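Local coordinates for protein alpha-glucosidase (Pseudoalteromonas sp. K8, PDB 5HQA) that hydrolyses alpha-glucosidic bonds as a chloride-activated, calcium-binding enzyme of glycoside hydrolase family 97, captured here with the inhibitor acarbose, at residues A[141-146]-A[171-176]; A[269-274]-A[530-535]; A[372-377]-A[427-432]. All coordinates share one frame; numbering follows the deposited sequence.

All three contacts are largely buried, but they serve different layers of the enzyme. Contact 1 pairs two strands of the antiparallel N-terminal sheet and relies on backbone hydrogen bonds, with aromatic side chains added. Contacts 2 and 3 both belong to the (beta/alpha)8 (TIM) barrel, their centres about 26 Å apart, and neither has a direct hydrogen bond between its segments. Contact 2 sits beside the sugar pocket, where water-bridged polar groups lie next to W270 and H274, which bond the inhibitor. Contact 3 joins helix 363–379 to the turn that ends helix 413–428 by apolar and CH-pi packing and is open to solvent at A375. Contact 1 lies on the opposite side of the chain's centre from contact 3.

Contact 1 (A[141-146]-A[171-176]); sequences TAWWIP and PFTFKN
Strands 141–144 and 172–175 run antiparallel as neighbours, their short axes 4.7 Å apart and their directions at 158°. T141 and K175 form a hydrogen-bonded pair, T141 N to K175 O at 2.9 Å and K175 N to T141 O at 2.8 Å. Two residues on, W143 N reaches T173 O at 3.1 Å, but the return bond is replaced by a water that accepts from T173 N and donates to W143 O and P171 O, so the strands begin to part without losing polar partners.

On one face of the sheet, toward the V564–G565 loop by the magnesium site, W143 leans across to the other strand. Its CG, beside the backbone N (chi1 -52°), sends the six-membered ring over the neighbour, where CH2 meets K175 CG at 3.6 Å and CZ3 rests near F174 CA. The extended lysine lends its methylenes to the indole, while T141 CG2 covers part of one indole face. Replacing W143 by an alanine would probably leave the K175 methylenes and T173 CG2 without their apolar cover and open a gap on this face.

The other face carries A142, whose small methyl fits between F172 and F174, with its CB 3.8 Å from F174 CB. Beside it, W144 CB meets the edge of the F172 ring, 3.7 Å from F172 CE1, and the two side chains point the same way. W144 NE1 bonds to T160 on the next strand.

Backbone bonds thus set the pairing, while aromatic and aliphatic groups cover both faces of this N-terminal sheet.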
loop_
_atom_site.group_PDB
_atom_site.type_symbol
_atom_site.label_atom_id
_atom_site.label_comp_id
_atom_site.label_asym_id
_atom_site.label_seq_id
_atom_site.Cartn_x
_atom_site.Cartn_y
_atom_site.Cartn_z
ATOM N N THR A 141 19.977 8.807 -7.982
ATOM C CA THR A 141 18.701 9.387 -8.393
ATOM C C THR A 141 17.598 8.800 -7.529
ATOM O O THR A 141 17.544 7.582 -7.340
ATOM C CB THR A 141 18.403 9.082 -9.863
ATOM O OG1 THR A 141 19.436 9.628 -10.693
ATOM C CG2 THR A 141 17.044 9.649 -10.277
ATOM N N ALA A 142 16.701 9.657 -7.039
ATOM C CA ALA A 142 15.632 9.238 -6.142
ATOM C C ALA A 142 14.261 9.615 -6.701
ATOM O O ALA A 142 14.109 10.617 -7.410
ATOM C CB ALA A 142 15.806 9.862 -4.747
ATOM N N TRP A 143 13.255 8.805 -6.354
ATOM C CA TRP A 143 11.862 9.054 -6.716
ATOM C C TRP A 143 11.054 9.039 -5.425
ATOM O O TRP A 143 10.894 7.978 -4.817
ATOM C CB TRP A 143 11.353 7.989 -7.686
ATOM C CG TRP A 143 12.228 7.797 -8.896
ATOM C CD1 TRP A 143 12.173 8.498 -10.060
ATOM C CD2 TRP A 143 13.278 6.824 -9.063
ATOM N NE1 TRP A 143 13.116 8.024 -10.944
ATOM C CE2 TRP A 143 13.803 6.994 -10.357
ATOM C CE3 TRP A 143 13.806 5.816 -8.248
ATOM C CZ2 TRP A 143 14.840 6.201 -10.853
ATOM C CZ3 TRP A 143 14.829 5.029 -8.743
ATOM C CH2 TRP A 143 15.335 5.228 -10.034
ATOM N N TRP A 144 10.541 10.195 -4.996
ATOM C CA TRP A 144 10.120 10.302 -3.601
ATOM C C TRP A 144 8.960 11.279 -3.430
ATOM O O TRP A 144 8.711 12.141 -4.280
ATOM C CB TRP A 144 11.302 10.744 -2.725
ATOM C CG TRP A 144 11.939 12.028 -3.196
ATOM C CD1 TRP A 144 12.930 12.161 -4.134
ATOM C CD2 TRP A 144 11.635 13.357 -2.746
ATOM N NE1 TRP A 144 13.262 13.489 -4.290
ATOM C CE2 TRP A 144 12.485 14.243 -3.448
ATOM C CE3 TRP A 144 10.727 13.884 -1.818
ATOM C CZ2 TRP A 144 12.454 15.628 -3.249
ATOM C CZ3 TRP A 144 10.697 15.259 -1.618
ATOM C CH2 TRP A 144 11.555 16.116 -2.329
ATOM N N ILE A 145 8.259 11.142 -2.300
ATOM C CA ILE A 145 7.268 12.134 -1.880
ATOM C C ILE A 145 7.702 12.757 -0.559
ATOM O O ILE A 145 8.344 12.094 0.274
ATOM C CB ILE A 145 5.851 11.540 -1.759
ATOM C CG1 ILE A 145 5.829 10.324 -0.813
ATOM C CG2 ILE A 145 5.272 11.224 -3.151
ATOM C CD1 ILE A 145 4.463 10.090 -0.148
ATOM N N PRO A 146 7.372 14.020 -0.324
ATOM C CA PRO A 146 7.788 14.670 0.921
ATOM C C PRO A 146 7.001 14.137 2.102
ATOM O O PRO A 146 5.833 13.754 1.984
ATOM C CB PRO A 146 7.461 16.146 0.668
ATOM C CG PRO A 146 6.244 16.068 -0.253
ATOM C CD PRO A 146 6.563 14.914 -1.179
ATOM N N PRO A 171 7.791 3.765 1.392
ATOM C CA PRO A 171 9.023 3.259 0.763
ATOM C C PRO A 171 9.758 4.348 0.001
ATOM O O PRO A 171 9.161 5.077 -0.805
ATOM C CB PRO A 171 8.512 2.172 -0.194
ATOM C CG PRO A 171 7.187 1.776 0.372
ATOM C CD PRO A 171 6.604 3.046 0.897
ATOM N N PHE A 172 11.042 4.482 0.291
ATOM C CA PHE A 172 11.888 5.512 -0.297
ATOM C C PHE A 172 12.843 4.804 -1.248
ATOM O O PHE A 172 13.737 4.077 -0.799
ATOM C CB PHE A 172 12.639 6.269 0.794
ATOM C CG PHE A 172 13.637 7.259 0.270
ATOM C CD1 PHE A 172 13.253 8.230 -0.649
ATOM C CD2 PHE A 172 14.952 7.245 0.722
ATOM C CE1 PHE A 172 14.176 9.166 -1.120
ATOM C CE2 PHE A 172 15.880 8.175 0.253
ATOM C CZ PHE A 172 15.488 9.138 -0.668
ATOM N N THR A 173 12.647 5.011 -2.553
ATOM C CA THR A 173 13.316 4.243 -3.598
ATOM C C THR A 173 14.278 5.119 -4.388
ATOM O O THR A 173 13.943 6.245 -4.769
ATOM C CB THR A 173 12.275 3.631 -4.537
ATOM O OG1 THR A 173 11.442 2.747 -3.780
ATOM C CG2 THR A 173 12.941 2.858 -5.676
ATOM N N PHE A 174 15.470 4.593 -4.654
ATOM C CA PHE A 174 16.453 5.331 -5.430
ATOM C C PHE A 174 17.375 4.332 -6.121
ATOM O O PHE A 174 17.328 3.127 -5.859
ATOM C CB PHE A 174 17.229 6.314 -4.534
ATOM C CG PHE A 174 17.939 5.648 -3.376
ATOM C CD1 PHE A 174 17.279 5.435 -2.168
ATOM C CD2 PHE A 174 19.260 5.242 -3.500
ATOM C CE1 PHE A 174 17.935 4.824 -1.106
ATOM C CE2 PHE A 174 19.916 4.631 -2.447
ATOM C CZ PHE A 174 19.256 4.424 -1.256
ATOM N N LYS A 175 18.205 4.834 -7.033
ATOM C CA LYS A 175 19.225 4.002 -7.656
ATOM C C LYS A 175 20.560 4.725 -7.584
ATOM O O LYS A 175 20.617 5.957 -7.609
ATOM C CB LYS A 175 18.896 3.659 -9.119
ATOM C CG LYS A 175 18.887 4.846 -10.048
ATOM C CD LYS A 175 18.750 4.403 -11.505
ATOM C CE LYS A 175 18.738 5.614 -12.430
ATOM N NZ LYS A 175 18.571 5.233 -13.864
ATOM N N ASN A 176 21.639 3.955 -7.478
ATOM C CA ASN A 176 22.947 4.587 -7.515
ATOM C C ASN A 176 23.468 4.559 -8.950
ATOM O O ASN A 176 22.809 4.064 -9.872
ATOM C CB ASN A 176 23.902 3.951 -6.490
ATOM C CG ASN A 176 24.320 2.523 -6.830
ATOM O OD1 ASN A 176 24.209 2.067 -7.965
ATOM N ND2 ASN A 176 24.843 1.816 -5.822
HETATM O O HOH W 1 10.088 6.580 -2.790
#

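Contact 2 (A[269-274]-A[530-535]). With AC1 (4,6-dideoxy-4-{[(1S,4R,5S,6S)-4,5,6-trihydroxy-3-(hydroxymethyl)cyclohex-2-en-1-yl]amino}-alpha-D-glucopyranose), chain B.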
loop_
_atom_site.group_PDB
_atom_site.type_symbol
_atom_site.label_atom_id
_atom_site.label_comp_id
_atom_site.label_asym_id
_atom_site.label_seq_id
_atom_site.Cartn_x
_atom_site.Cartn_y
_atom_site.Cartn_z
ATOM N N ILE A 269 -21.485 3.755 -5.155
ATOM C CA ILE A 269 -21.982 5.123 -5.202
ATOM C C ILE A 269 -20.861 5.963 -4.609
ATOM O O ILE A 269 -20.661 5.988 -3.389
ATOM C CB ILE A 269 -23.298 5.282 -4.441
ATOM C CG1 ILE A 269 -24.384 4.451 -5.124
ATOM C CG2 ILE A 269 -23.710 6.747 -4.364
ATOM C CD1 ILE A 269 -25.678 4.320 -4.322
ATOM N N TRP A 270 -20.074 6.585 -5.486
ATOM C CA TRP A 270 -18.757 7.087 -5.117
ATOM C C TRP A 270 -18.259 8.121 -6.126
ATOM O O TRP A 270 -18.174 9.310 -5.807
ATOM C CB TRP A 270 -17.759 5.926 -4.999
ATOM C CG TRP A 270 -16.401 6.423 -4.644
ATOM C CD1 TRP A 270 -16.003 6.913 -3.431
ATOM C CD2 TRP A 270 -15.261 6.528 -5.513
ATOM N NE1 TRP A 270 -14.686 7.313 -3.490
ATOM C CE2 TRP A 270 -14.210 7.091 -4.758
ATOM C CE3 TRP A 270 -15.031 6.207 -6.857
ATOM C CZ2 TRP A 270 -12.947 7.338 -5.299
ATOM C CZ3 TRP A 270 -13.778 6.455 -7.396
ATOM C CH2 TRP A 270 -12.752 7.016 -6.618
ATOM N N TRP A 271 -17.934 7.680 -7.344
ATOM C CA TRP A 271 -17.367 8.577 -8.351
ATOM C C TRP A 271 -18.307 9.734 -8.668
ATOM O O TRP A 271 -17.856 10.857 -8.926
ATOM C CB TRP A 271 -17.065 7.774 -9.611
ATOM C CG TRP A 271 -16.338 8.474 -10.727
ATOM C CD1 TRP A 271 -16.815 8.717 -11.988
ATOM C CD2 TRP A 271 -14.986 8.949 -10.711
ATOM N NE1 TRP A 271 -15.847 9.324 -12.752
ATOM C CE2 TRP A 271 -14.716 9.479 -11.994
ATOM C CE3 TRP A 271 -13.976 8.978 -9.739
ATOM C CZ2 TRP A 271 -13.485 10.039 -12.325
ATOM C CZ3 TRP A 271 -12.746 9.528 -10.071
ATOM C CH2 TRP A 271 -12.509 10.046 -11.356
ATOM N N GLY A 272 -19.620 9.477 -8.660
ATOM C CA GLY A 272 -20.577 10.543 -8.919
ATOM C C GLY A 272 -20.421 11.722 -7.977
ATOM O O GLY A 272 -20.615 12.874 -8.376
ATOM N N MET A 273 -20.077 11.458 -6.714
ATOM C CA MET A 273 -19.805 12.573 -5.806
ATOM C C MET A 273 -18.502 13.273 -6.174
ATOM O O MET A 273 -18.406 14.500 -6.084
ATOM C CB MET A 273 -19.761 12.097 -4.350
ATOM C CG MET A 273 -21.145 11.888 -3.728
ATOM S SD MET A 273 -21.777 10.220 -4.037
ATOM C CE MET A 273 -20.825 9.273 -2.841
ATOM N N HIS A 274 -17.489 12.515 -6.597
ATOM C CA HIS A 274 -16.216 13.140 -6.955
ATOM C C HIS A 274 -16.314 13.978 -8.223
ATOM O O HIS A 274 -15.586 14.969 -8.356
ATOM C CB HIS A 274 -15.128 12.076 -7.093
ATOM C CG HIS A 274 -14.651 11.570 -5.777
ATOM N ND1 HIS A 274 -13.647 12.191 -5.067
ATOM C CD2 HIS A 274 -15.090 10.549 -5.000
ATOM C CE1 HIS A 274 -13.463 11.554 -3.923
ATOM N NE2 HIS A 274 -14.327 10.555 -3.858
ATOM N N ALA A 530 -14.384 -1.301 -9.756
ATOM C CA ALA A 530 -14.712 -0.728 -11.055
ATOM C C ALA A 530 -15.330 0.620 -10.720
ATOM O O ALA A 530 -16.505 0.705 -10.362
ATOM C CB ALA A 530 -15.650 -1.627 -11.852
ATOM N N ALA A 531 -14.517 1.675 -10.803
ATOM C CA ALA A 531 -14.826 2.949 -10.169
ATOM C C ALA A 531 -15.873 3.780 -10.902
ATOM O O ALA A 531 -16.433 4.703 -10.295
ATOM C CB ALA A 531 -13.544 3.774 -10.039
ATOM N N ASP A 532 -16.159 3.495 -12.174
ATOM C CA ASP A 532 -16.958 4.428 -12.959
ATOM C C ASP A 532 -18.454 4.253 -12.693
ATOM O O ASP A 532 -18.901 3.304 -12.043
ATOM C CB ASP A 532 -16.679 4.243 -14.447
ATOM C CG ASP A 532 -16.793 5.535 -15.231
ATOM O OD1 ASP A 532 -17.459 6.486 -14.755
ATOM O OD2 ASP A 532 -16.219 5.593 -16.343
ATOM N N LEU A 533 -19.234 5.191 -13.224
ATOM C CA LEU A 533 -20.682 5.060 -13.196
ATOM C C LEU A 533 -21.102 3.857 -14.038
ATOM O O LEU A 533 -20.546 3.635 -15.121
ATOM C CB LEU A 533 -21.343 6.328 -13.744
ATOM C CG LEU A 533 -20.831 7.661 -13.188
ATOM C CD1 LEU A 533 -21.571 8.832 -13.834
ATOM C CD2 LEU A 533 -20.998 7.680 -11.693
ATOM N N PRO A 534 -22.081 3.067 -13.581
ATOM C CA PRO A 534 -22.501 1.889 -14.366
ATOM C C PRO A 534 -22.804 2.185 -15.829
ATOM O O PRO A 534 -22.405 1.403 -16.702
ATOM C CB PRO A 534 -23.745 1.407 -13.610
ATOM C CG PRO A 534 -23.464 1.816 -12.183
ATOM C CD PRO A 534 -22.778 3.151 -12.285
ATOM N N LYS A 535 -23.478 3.298 -16.130
ATOM C CA LYS A 535 -23.823 3.578 -17.521
ATOM C C LYS A 535 -22.582 3.704 -18.393
ATOM O O LYS A 535 -22.645 3.440 -19.600
ATOM C CB LYS A 535 -24.667 4.847 -17.615
ATOM C CG LYS A 535 -23.926 6.103 -17.210
ATOM C CD LYS A 535 -24.812 7.338 -17.354
ATOM C CE LYS A 535 -24.048 8.594 -16.956
ATOM N NZ LYS A 535 -24.882 9.821 -17.082
HETATM C C1 AC1 B . -9.281 15.678 0.479
HETATM O O2 AC1 B . -7.013 14.978 0.794
HETATM C C2 AC1 B . -8.375 14.537 0.918
HETATM C C4A AC1 B . -13.687 9.249 -0.271
HETATM C C3 AC1 B . -8.627 13.287 0.118
HETATM O O3 AC1 B . -7.708 12.251 0.506
HETATM C C4 AC1 B . -10.059 12.854 0.285
HETATM N N4A AC1 B . -10.329 11.474 -0.230
HETATM C C5 AC1 B . -10.781 13.924 -0.519
HETATM O O5 AC1 B . -10.683 15.204 0.234
HETATM C C6 AC1 B . -12.226 13.640 -0.793
HETATM C C1B AC1 B . -11.081 10.579 0.720
HETATM C C2B AC1 B . -11.238 9.054 0.061
HETATM O O2B AC1 B . -9.944 8.640 -0.378
HETATM C C3B AC1 B . -12.216 9.029 -0.947
HETATM O O3B AC1 B . -12.256 7.774 -1.671
HETATM O O4 AC1 B . -14.674 9.361 -1.277
HETATM C C5B AC1 B . -13.745 10.408 0.590
HETATM C C7B AC1 B . -12.357 11.071 1.118
HETATM C C6B AC1 B . -15.017 10.588 1.436
HETATM O O6B AC1 B . -14.980 9.647 2.463
HETATM O O HOH W 2 -16.445 9.022 -15.541
HETATM O O HOH W 3 -18.321 5.111 -8.455
#
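W270 sets the CZ3 corner of its indole against the methyl of A531, CZ3 to CB 3.8 Å, a place where a small side chain lets the broad ring lie close. Next along the chain, W271 turns its CB onto the backbone oxygen of A531, with CB and O 3.2 Å apart. CG anti to the backbone N (chi1 -174°) carries the W271 indole on past D532, whose carboxylate plane stands at 79° to the ring.

No direct hydrogen bond spans the segments; water does the joining. One water accepts from W271 NE1 and donates to D532 OD1. A second accepts from W271 N and lies within bonding distance of A531 O. The carboxylate is firmly held: OD1 takes L533 N at 2.7 Å and N536 ND2, while OD2 receives the backbone N-H groups of F495 and D496. L533 CD2 adds an apolar touch at the edge of the W271 ring, 4.3 Å from W271 CD1, and packs on the backbone of G272.

Away from A531, W270 NE1 donates to the acarbose cyclitol at O3B (3.1 Å) and more weakly at O4, and H274 NE2 donates to O4 at 2.9 Å. W270 is also the N-cap of helix 271–274. Residues following adjacent parallel strands 264–269 and 527–529 thus meet at their C-terminal ends, the usual site of the substrate pocket in a (beta/alpha)8 (TIM) barrel.

Contact 3 (A[372-377]-A[427-432])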
loop_
_atom_site.group_PDB
_atom_site.type_symbol
_atom_site.label_atom_id
_atom_site.label_comp_id
_atom_site.label_asym_id
_atom_site.label_seq_id
_atom_site.Cartn_x
_atom_site.Cartn_y
_atom_site.Cartn_z
ATOM N N ASP A 372 -20.876 0.075 18.416
ATOM C CA ASP A 372 -22.239 0.099 17.893
ATOM C C ASP A 372 -22.252 0.079 16.365
ATOM O O ASP A 372 -23.130 -0.542 15.751
ATOM C CB ASP A 372 -22.977 1.334 18.412
ATOM C CG ASP A 372 -23.239 1.278 19.913
ATOM O OD1 ASP A 372 -23.240 0.169 20.488
ATOM O OD2 ASP A 372 -23.458 2.350 20.517
ATOM N N ALA A 373 -21.292 0.765 15.733
ATOM C CA ALA A 373 -21.253 0.822 14.275
ATOM C C ALA A 373 -20.998 -0.557 13.675
ATOM O O ALA A 373 -21.655 -0.950 12.704
ATOM C CB ALA A 373 -20.181 1.815 13.820
ATOM N N PHE A 374 -20.052 -1.308 14.244
ATOM C CA PHE A 374 -19.752 -2.630 13.703
ATOM C C PHE A 374 -20.854 -3.626 14.036
ATOM O O PHE A 374 -21.138 -4.523 13.233
ATOM C CB PHE A 374 -18.392 -3.125 14.220
ATOM C CG PHE A 374 -17.204 -2.489 13.522
ATOM C CD1 PHE A 374 -17.266 -2.150 12.181
ATOM C CD2 PHE A 374 -16.024 -2.238 14.214
ATOM C CE1 PHE A 374 -16.180 -1.566 11.537
ATOM C CE2 PHE A 374 -14.932 -1.652 13.575
ATOM C CZ PHE A 374 -15.017 -1.313 12.234
ATOM N N ALA A 375 -21.496 -3.480 15.197
ATOM C CA ALA A 375 -22.643 -4.326 15.504
ATOM C C ALA A 375 -23.754 -4.120 14.484
ATOM O O ALA A 375 -24.374 -5.087 14.024
ATOM C CB ALA A 375 -23.149 -4.041 16.915
ATOM N N LEU A 376 -24.016 -2.864 14.115
ATOM C CA LEU A 376 -25.021 -2.586 13.093
ATOM C C LEU A 376 -24.644 -3.246 11.775
ATOM O O LEU A 376 -25.476 -3.883 11.119
ATOM C CB LEU A 376 -25.179 -1.076 12.909
ATOM C CG LEU A 376 -26.010 -0.656 11.691
ATOM C CD1 LEU A 376 -27.439 -1.174 11.793
ATOM C CD2 LEU A 376 -25.994 0.860 11.524
ATOM N N TYR A 377 -23.380 -3.113 11.378
ATOM C CA TYR A 377 -22.951 -3.691 10.115
ATOM C C TYR A 377 -22.993 -5.215 10.154
ATOM O O TYR A 377 -23.422 -5.849 9.181
ATOM C CB TYR A 377 -21.559 -3.181 9.774
ATOM C CG TYR A 377 -21.575 -1.890 8.994
ATOM C CD1 TYR A 377 -22.732 -1.450 8.350
ATOM C CD2 TYR A 377 -20.431 -1.115 8.887
ATOM C CE1 TYR A 377 -22.737 -0.267 7.614
ATOM C CE2 TYR A 377 -20.425 0.057 8.158
ATOM C CZ TYR A 377 -21.570 0.481 7.527
ATOM O OH TYR A 377 -21.523 1.657 6.803
ATOM N N ALA A 427 -12.363 -7.347 13.111
ATOM C CA ALA A 427 -12.189 -8.788 12.966
ATOM C C ALA A 427 -13.109 -9.565 13.897
ATOM O O ALA A 427 -13.566 -10.657 13.542
ATOM C CB ALA A 427 -10.734 -9.174 13.220
ATOM N N LYS A 428 -13.402 -9.029 15.085
ATOM C CA LYS A 428 -14.349 -9.708 15.965
ATOM C C LYS A 428 -15.749 -9.769 15.367
ATOM O O LYS A 428 -16.550 -10.608 15.793
ATOM C CB LYS A 428 -14.411 -9.020 17.326
ATOM C CG LYS A 428 -13.123 -9.105 18.121
ATOM C CD LYS A 428 -13.269 -8.412 19.467
ATOM C CE LYS A 428 -12.063 -8.672 20.356
ATOM N NZ LYS A 428 -10.782 -8.290 19.697
ATOM N N HIS A 429 -16.062 -8.900 14.405
ATOM C CA HIS A 429 -17.344 -8.898 13.706
ATOM C C HIS A 429 -17.264 -9.555 12.333
ATOM O O HIS A 429 -18.221 -9.463 11.555
ATOM C CB HIS A 429 -17.857 -7.462 13.568
ATOM C CG HIS A 429 -18.073 -6.781 14.879
ATOM N ND1 HIS A 429 -17.048 -6.199 15.593
ATOM C CD2 HIS A 429 -19.193 -6.612 15.623
ATOM C CE1 HIS A 429 -17.529 -5.691 16.714
ATOM N NE2 HIS A 429 -18.828 -5.922 16.754
ATOM N N LYS A 430 -16.144 -10.216 12.031
ATOM C CA LYS A 430 -15.862 -10.771 10.703
ATOM C C LYS A 430 -15.993 -9.704 9.617
ATOM O O LYS A 430 -16.551 -9.939 8.540
ATOM C CB LYS A 430 -16.737 -11.991 10.414
ATOM C CG LYS A 430 -16.371 -13.179 11.317
ATOM C CD LYS A 430 -17.172 -14.435 10.990
ATOM C CE LYS A 430 -16.864 -15.569 11.974
ATOM N NZ LYS A 430 -15.460 -15.488 12.465
ATOM N N ILE A 431 -15.438 -8.523 9.894
ATOM C CA ILE A 431 -15.426 -7.403 8.958
ATOM C C ILE A 431 -13.983 -7.114 8.560
ATOM O O ILE A 431 -13.091 -7.083 9.417
ATOM C CB ILE A 431 -16.099 -6.162 9.573
ATOM C CG1 ILE A 431 -17.608 -6.416 9.735
ATOM C CG2 ILE A 431 -15.807 -4.906 8.749
ATOM C CD1 ILE A 431 -18.341 -5.321 10.476
ATOM N N SER A 432 -13.757 -6.920 7.259
ATOM C CA SER A 432 -12.472 -6.515 6.709
ATOM C C SER A 432 -12.459 -5.014 6.460
ATOM O O SER A 432 -13.500 -4.408 6.189
ATOM C CB SER A 432 -12.181 -7.256 5.403
ATOM O OG SER A 432 -12.066 -8.647 5.654
#
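F374 and H429 make the aromatic part of this contact, although their rings do not stack. What meets the imidazole is F374 CB, poised over the centre of its face, 3.6 Å from the ring centroid and only 6° off the normal, a nearly ideal CH-pi contact. The rings themselves stand obliquely, their planes at 43°. The histidine presents its face because CG lies beside its own backbone N (chi1 -60°) and because ND1 is hydrogen-bonded to L425 O, one turn back, which fixes the rotation of the ring.

Apolar packing centres on I431. Its extended side chain brings the terminal methyl CD1 between two aromatic residues of helix 363–379, 3.8 Å from F374 CD1 and 3.9 Å from Y377 CB. A long, branched aliphatic residue suits this place, reaching the helix while its own backbone already leads into strand 432–435. The Y377 ring runs on past the contact, its OH hydrogen-bonded to H356 N.

Backbone bonding prepares the partner. K430, with positive phi, closes helix 413–428 in a Schellman motif, K430 N to A427 O at 3.0 Å and I431 N to A426 O. This sharp exit leaves H429 and I431 both facing helix 363–379.

With no hydrogen bond or salt bridge crossing, helix 363–379 is joined to the turn that follows helix 413–428 by dispersion and CH-pi contact, while H429 ND1 and Y377 OH find partners of their own.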